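Local coordinates for aldehyde dehydrogenase family protein (Pseudomonas syringae pv. tomato, PDB 5IUV) that probably oxidises indole-3-acetaldehyde to the auxin indole-3-acetic acid with NAD+ as the electron acceptor, as a member of the aldehyde dehydrogenase family, at residues G73-S76 and R77-P80; S313-D316 and R317-M321; A415-A418 and I419-N423. All coordinates share one frame; numbering follows the deposited sequence.

Interaction 1 of 3, residues G73-S76 and R77-P80; sequences GAWS and RLAP
Arg-77 folds back over Gly-73 in the loop that joins helix 56-72 to helix 80-96. Its chain bends about the CG-CD bond (chi3 -123°), and the guanidinium comes to lie with one face over Gly-73 CA, 3.6 Å from Arg-77 CZ. Gly-73 has positive phi as the first residue beyond the helix, and without a side chain it lets the flat group settle directly on the main chain. The same two residues are joined through their backbones, Arg-77 N giving a hydrogen bond to Gly-73 O at 3.1 Å. A type I beta turn from Trp-75 to Leu-78 overlaps with this link and is closed by Leu-78 N to Trp-75 O at 3.2 Å. Leu-78 CD2 meets the six-membered ring of Trp-75 obliquely, 3.8 Å from CE3 and almost as near CZ3, while Leu-78 CB rests 3.6 Å from Ala-74 O. Farther out, the buried indole gives its N-H to Leu-182 O and packs on Arg-83, Thr-86 and Met-87 of helix 80-96. Ser-76 OG returns to Phe-70 O near the end of the preceding helix. One weak bond from Arg-77 NH2 to Asp-71 O places the positive charge near the C-terminal end of helix 56-72, which would probably be mildly favourable electrostatically.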
# COMPACT_ATOMS: atom_id res chain seq x y z
N GLY A 73 9.36 2.82 -27.91
CA GLY A 73 9.61 3.34 -26.58
C GLY A 73 9.47 4.85 -26.47
O GLY A 73 9.76 5.42 -25.41
N ALA A 74 9.05 5.51 -27.55
CA ALA A 74 8.92 6.97 -27.57
C ALA A 74 8.02 7.47 -26.44
O ALA A 74 8.28 8.52 -25.84
CB ALA A 74 8.37 7.43 -28.92
N TRP A 75 6.98 6.69 -26.14
CA TRP A 75 6.07 6.99 -25.05
C TRP A 75 6.17 5.93 -23.95
O TRP A 75 6.19 6.25 -22.76
CB TRP A 75 4.63 7.09 -25.59
CG TRP A 75 3.57 7.36 -24.55
CD1 TRP A 75 2.61 6.49 -24.11
CD2 TRP A 75 3.34 8.59 -23.84
NE1 TRP A 75 1.80 7.09 -23.18
CE2 TRP A 75 2.23 8.38 -22.99
CE3 TRP A 75 3.96 9.84 -23.85
CZ2 TRP A 75 1.74 9.38 -22.15
CZ3 TRP A 75 3.47 10.84 -23.01
CH2 TRP A 75 2.37 10.60 -22.17
N SER A 76 6.26 4.66 -24.35
CA SER A 76 6.24 3.57 -23.38
C SER A 76 7.48 3.52 -22.47
O SER A 76 7.44 2.92 -21.40
CB SER A 76 6.10 2.23 -24.10
OG SER A 76 7.25 1.95 -24.86
N ARG A 77 8.58 4.13 -22.91
CA ARG A 77 9.79 4.18 -22.09
C ARG A 77 10.19 5.61 -21.74
O ARG A 77 11.29 5.86 -21.24
CB ARG A 77 10.96 3.48 -22.80
CG ARG A 77 10.87 1.97 -22.78
CD ARG A 77 12.03 1.33 -23.52
NE ARG A 77 11.55 0.46 -24.59
CZ ARG A 77 11.89 0.58 -25.87
NH1 ARG A 77 12.74 1.52 -26.26
NH2 ARG A 77 11.38 -0.26 -26.76
N LEU A 78 9.28 6.55 -22.00
CA LEU A 78 9.46 7.93 -21.60
C LEU A 78 9.41 8.04 -20.07
O LEU A 78 8.60 7.35 -19.43
CB LEU A 78 8.39 8.82 -22.23
CG LEU A 78 8.57 10.33 -22.08
CD1 LEU A 78 9.81 10.80 -22.86
CD2 LEU A 78 7.32 11.08 -22.53
N ALA A 79 10.26 8.89 -19.49
CA ALA A 79 10.31 9.06 -18.04
C ALA A 79 8.93 9.36 -17.48
O ALA A 79 8.17 10.11 -18.07
CB ALA A 79 11.30 10.18 -17.66
N PRO A 80 8.59 8.75 -16.33
CA PRO A 80 7.30 8.94 -15.68
C PRO A 80 6.95 10.42 -15.49
O PRO A 80 5.83 10.83 -15.79
CB PRO A 80 7.48 8.25 -14.32
CG PRO A 80 8.51 7.20 -14.57
CD PRO A 80 9.45 7.78 -15.60

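Interaction 2 of 3, residues S313-D316 and R317-M321; sequences SIKD and RFLPM
Lys-315 and Leu-319 run side by side, one helical turn apart, with their ends pointing the same way. The lysine leaves CB with CG anti to the backbone N (chi1 155°), then bends at chi2 and again at chi4, which brings its end back alongside the leucine. The aliphatic CE comes within 4.2 Å of Leu-319 CD2, and NZ closes to 3.7 Å of the same methyl in van der Waals contact; the charge itself is met by Asp-389 in a salt bridge. In the backbone, Leu-319 N bonds to Lys-315 O at 3.0 Å. Ile-314 O accepts from Phe-318 N at 2.7 Å and weakly from Arg-317 N, which also has a weak bond to a water held by Ser-313 O. Pro-320 has no N-H to offer, and its CD sits 3.1 Å from Asp-316 O where the next helical bond would be. Ile-314 CD1 lies 4.3 Å from Phe-318 CB, and both residues face Val-276 of strand 273-276. Helix 312-326, kinked around Arg-317 and Pro-320, follows directly on strand 307-311 and packs Phe-318 on its Leu-308 and Val-310, a beta-alpha unit of the parallel part of the sheet in the family's catalytic domain.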
# COMPACT_ATOMS: atom_id res chain seq x y z
N SER A 313 -43.97 3.78 4.92
CA SER A 313 -44.52 4.77 5.84
C SER A 313 -44.29 6.23 5.43
O SER A 313 -44.95 7.13 5.95
CB SER A 313 -43.96 4.54 7.25
OG SER A 313 -42.54 4.62 7.25
N ILE A 314 -43.37 6.48 4.50
CA ILE A 314 -43.17 7.84 4.00
C ILE A 314 -43.55 8.00 2.53
O ILE A 314 -43.43 9.09 1.96
CB ILE A 314 -41.70 8.31 4.17
CG1 ILE A 314 -40.74 7.37 3.45
CG2 ILE A 314 -41.34 8.46 5.64
CD1 ILE A 314 -39.46 8.03 2.99
N LYS A 315 -44.01 6.92 1.92
CA LYS A 315 -44.30 6.89 0.49
C LYS A 315 -45.32 7.96 0.07
O LYS A 315 -45.12 8.67 -0.92
CB LYS A 315 -44.79 5.50 0.10
CG LYS A 315 -45.66 5.45 -1.14
CD LYS A 315 -44.84 5.56 -2.40
CE LYS A 315 -45.59 4.91 -3.56
NZ LYS A 315 -46.94 5.51 -3.77
N ASP A 316 -46.41 8.08 0.83
CA ASP A 316 -47.47 9.02 0.48
C ASP A 316 -47.02 10.47 0.56
O ASP A 316 -47.52 11.33 -0.16
CB ASP A 316 -48.70 8.80 1.37
CG ASP A 316 -49.46 7.54 1.01
OD1 ASP A 316 -49.32 7.07 -0.14
OD2 ASP A 316 -50.21 7.03 1.87
N ARG A 317 -46.08 10.75 1.46
CA ARG A 317 -45.53 12.09 1.58
C ARG A 317 -44.41 12.33 0.58
O ARG A 317 -44.27 13.42 0.03
CB ARG A 317 -45.02 12.34 3.01
CG ARG A 317 -44.41 13.71 3.21
CD ARG A 317 -43.50 13.77 4.44
NE ARG A 317 -42.66 14.97 4.41
CZ ARG A 317 -41.67 15.21 5.27
NH1 ARG A 317 -41.39 14.33 6.22
NH2 ARG A 317 -40.96 16.32 5.16
N PHE A 318 -43.61 11.29 0.32
CA PHE A 318 -42.38 11.41 -0.46
C PHE A 318 -42.62 11.47 -1.97
O PHE A 318 -41.98 12.25 -2.67
CB PHE A 318 -41.42 10.26 -0.13
CG PHE A 318 -40.04 10.40 -0.74
CD1 PHE A 318 -39.23 11.48 -0.40
CD2 PHE A 318 -39.55 9.44 -1.61
CE1 PHE A 318 -37.95 11.60 -0.94
CE2 PHE A 318 -38.28 9.56 -2.16
CZ PHE A 318 -37.48 10.64 -1.83
N LEU A 319 -43.52 10.63 -2.48
CA LEU A 319 -43.74 10.58 -3.92
C LEU A 319 -44.19 11.93 -4.52
O LEU A 319 -43.70 12.31 -5.58
CB LEU A 319 -44.75 9.48 -4.28
CG LEU A 319 -45.06 9.37 -5.78
CD1 LEU A 319 -43.79 9.16 -6.59
CD2 LEU A 319 -46.07 8.25 -6.03
N PRO A 320 -45.09 12.67 -3.83
CA PRO A 320 -45.40 14.00 -4.38
C PRO A 320 -44.20 14.94 -4.40
O PRO A 320 -44.11 15.79 -5.29
CB PRO A 320 -46.49 14.53 -3.43
CG PRO A 320 -47.13 13.31 -2.89
CD PRO A 320 -46.03 12.30 -2.76
N MET A 321 -43.30 14.80 -3.43
CA MET A 321 -42.08 15.60 -3.42
C MET A 321 -41.20 15.27 -4.62
O MET A 321 -40.58 16.16 -5.20
CB MET A 321 -41.30 15.38 -2.12
CG MET A 321 -42.10 15.69 -0.86
SD MET A 321 -41.22 15.24 0.66
CE MET A 321 -39.80 16.32 0.53
O HOH W 1 -46.27 9.29 4.24

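Interaction 3 of 3, residues A415-A418 and I419-N423; sequences AEEA and IQIAN
A chi1 of -172° on Glu-417 swings CG away from the backbone N and the chain stays extended, while Ile-421 turns CG1 to the side of its backbone N (chi1 -68°), and the two side chains lie side by side along one flank of helix 415-423. This is an i to i+4 pairing in an alpha-helix of the family's catalytic domain, a short helix that links strands 406-412 and 430-434 in sequence and rests on the sheet. Contact is made by the Ile-421 CD1 methyl, 3.9 Å from Glu-417 CG, with OE2 equally near the same methyl. The aliphatic part of the glutamate thus packs against the isoleucine methyl, while its carboxylate turns back to the start of the helix, where OE1 takes a hydrogen bond from Asp-413 N and Thr-414 OG1 receives Glu-417 N.

Four consecutive backbone bonds carry the turns, from Ile-419 N to Ala-415 O at 3.0 Å through to Ala-422 N and Ala-418 O at 2.9 Å. Ile-419 CG1 leans over the preceding turn, 3.4 Å from Ala-415 O. The small Ala-418 and Ala-422 let the helix lie close to Ile-275 of strand 273-276, and Ala-422 also meets Leu-309 of strand 307-311. At the far end Arg-307 binds the carbonyls of Ile-421 and Ala-422, and Asn-423 holds Ala-447 O and Arg-449 N. Within the helix, Ala-422 CB lies 3.2 Å from Ala-418 O.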
# COMPACT_ATOMS: atom_id res chain seq x y z
N ALA A 415 -35.78 -3.18 6.33
CA ALA A 415 -34.47 -3.04 5.70
C ALA A 415 -34.12 -4.30 4.91
O ALA A 415 -33.59 -4.24 3.80
CB ALA A 415 -33.40 -2.74 6.74
N GLU A 416 -34.44 -5.45 5.50
CA GLU A 416 -34.14 -6.74 4.89
C GLU A 416 -34.82 -6.89 3.53
O GLU A 416 -34.22 -7.40 2.58
CB GLU A 416 -34.55 -7.88 5.83
CG GLU A 416 -33.74 -7.96 7.13
CD GLU A 416 -33.95 -6.77 8.07
OE1 GLU A 416 -35.06 -6.19 8.08
OE2 GLU A 416 -33.00 -6.41 8.81
N GLU A 417 -36.06 -6.44 3.43
CA GLU A 417 -36.78 -6.50 2.16
C GLU A 417 -36.18 -5.52 1.15
O GLU A 417 -36.08 -5.82 -0.04
CB GLU A 417 -38.28 -6.21 2.36
CG GLU A 417 -39.11 -6.45 1.10
CD GLU A 417 -40.53 -5.94 1.20
OE1 GLU A 417 -40.88 -5.32 2.24
OE2 GLU A 417 -41.30 -6.15 0.24
N ALA A 418 -35.78 -4.35 1.63
CA ALA A 418 -35.16 -3.34 0.78
C ALA A 418 -33.91 -3.91 0.11
O ALA A 418 -33.71 -3.75 -1.09
CB ALA A 418 -34.81 -2.10 1.58
N ILE A 419 -33.10 -4.60 0.89
CA ILE A 419 -31.88 -5.22 0.39
C ILE A 419 -32.19 -6.34 -0.60
O ILE A 419 -31.55 -6.44 -1.65
CB ILE A 419 -31.03 -5.76 1.57
CG1 ILE A 419 -30.49 -4.58 2.39
CG2 ILE A 419 -29.87 -6.63 1.06
CD1 ILE A 419 -30.01 -4.95 3.80
N GLN A 420 -33.18 -7.18 -0.28
CA GLN A 420 -33.57 -8.27 -1.18
C GLN A 420 -34.02 -7.74 -2.53
O GLN A 420 -33.59 -8.23 -3.57
CB GLN A 420 -34.68 -9.11 -0.54
CG GLN A 420 -34.88 -10.49 -1.18
CD GLN A 420 -35.65 -10.45 -2.51
OE1 GLN A 420 -36.53 -9.61 -2.71
NE2 GLN A 420 -35.31 -11.36 -3.41
N ILE A 421 -34.88 -6.72 -2.52
CA ILE A 421 -35.37 -6.14 -3.76
C ILE A 421 -34.22 -5.49 -4.53
O ILE A 421 -34.10 -5.67 -5.74
CB ILE A 421 -36.46 -5.09 -3.50
CG1 ILE A 421 -37.72 -5.77 -2.97
CG2 ILE A 421 -36.79 -4.32 -4.78
CD1 ILE A 421 -38.72 -4.82 -2.37
N ALA A 422 -33.39 -4.75 -3.81
CA ALA A 422 -32.28 -4.02 -4.42
C ALA A 422 -31.30 -4.97 -5.10
O ALA A 422 -30.76 -4.66 -6.17
CB ALA A 422 -31.57 -3.17 -3.37
N ASN A 423 -31.07 -6.13 -4.49
CA ASN A 423 -30.12 -7.11 -5.03
C ASN A 423 -30.75 -8.05 -6.05
O ASN A 423 -30.06 -8.86 -6.67
CB ASN A 423 -29.49 -7.93 -3.90
CG ASN A 423 -28.39 -7.17 -3.17
OD1 ASN A 423 -27.78 -6.25 -3.72
ND2 ASN A 423 -28.12 -7.56 -1.92

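Overall arrangement
Interactions 2 and 3 are neighbours on one side of the molecule, with centres 19 Å apart and nearest atoms about 10 Å apart. They do not touch, but both helices pack on strands 273-276 and 307-311 of the same mixed sheet, probably on opposite faces: Val-276, Leu-308 and Val-310 meet 313-321, while the alternate Ile-275 and Leu-309 meet 415-423. Interaction 1 lies across the chain's centre, its centre 57 Å from that of interaction 2 and 49 Å from that of interaction 3. There Ala-79 and Pro-80 pack on a second subunit, whereas no other chain touches the other two contacts. All three lie away from the NAD pocket and the predicted active-site residue Glu-267.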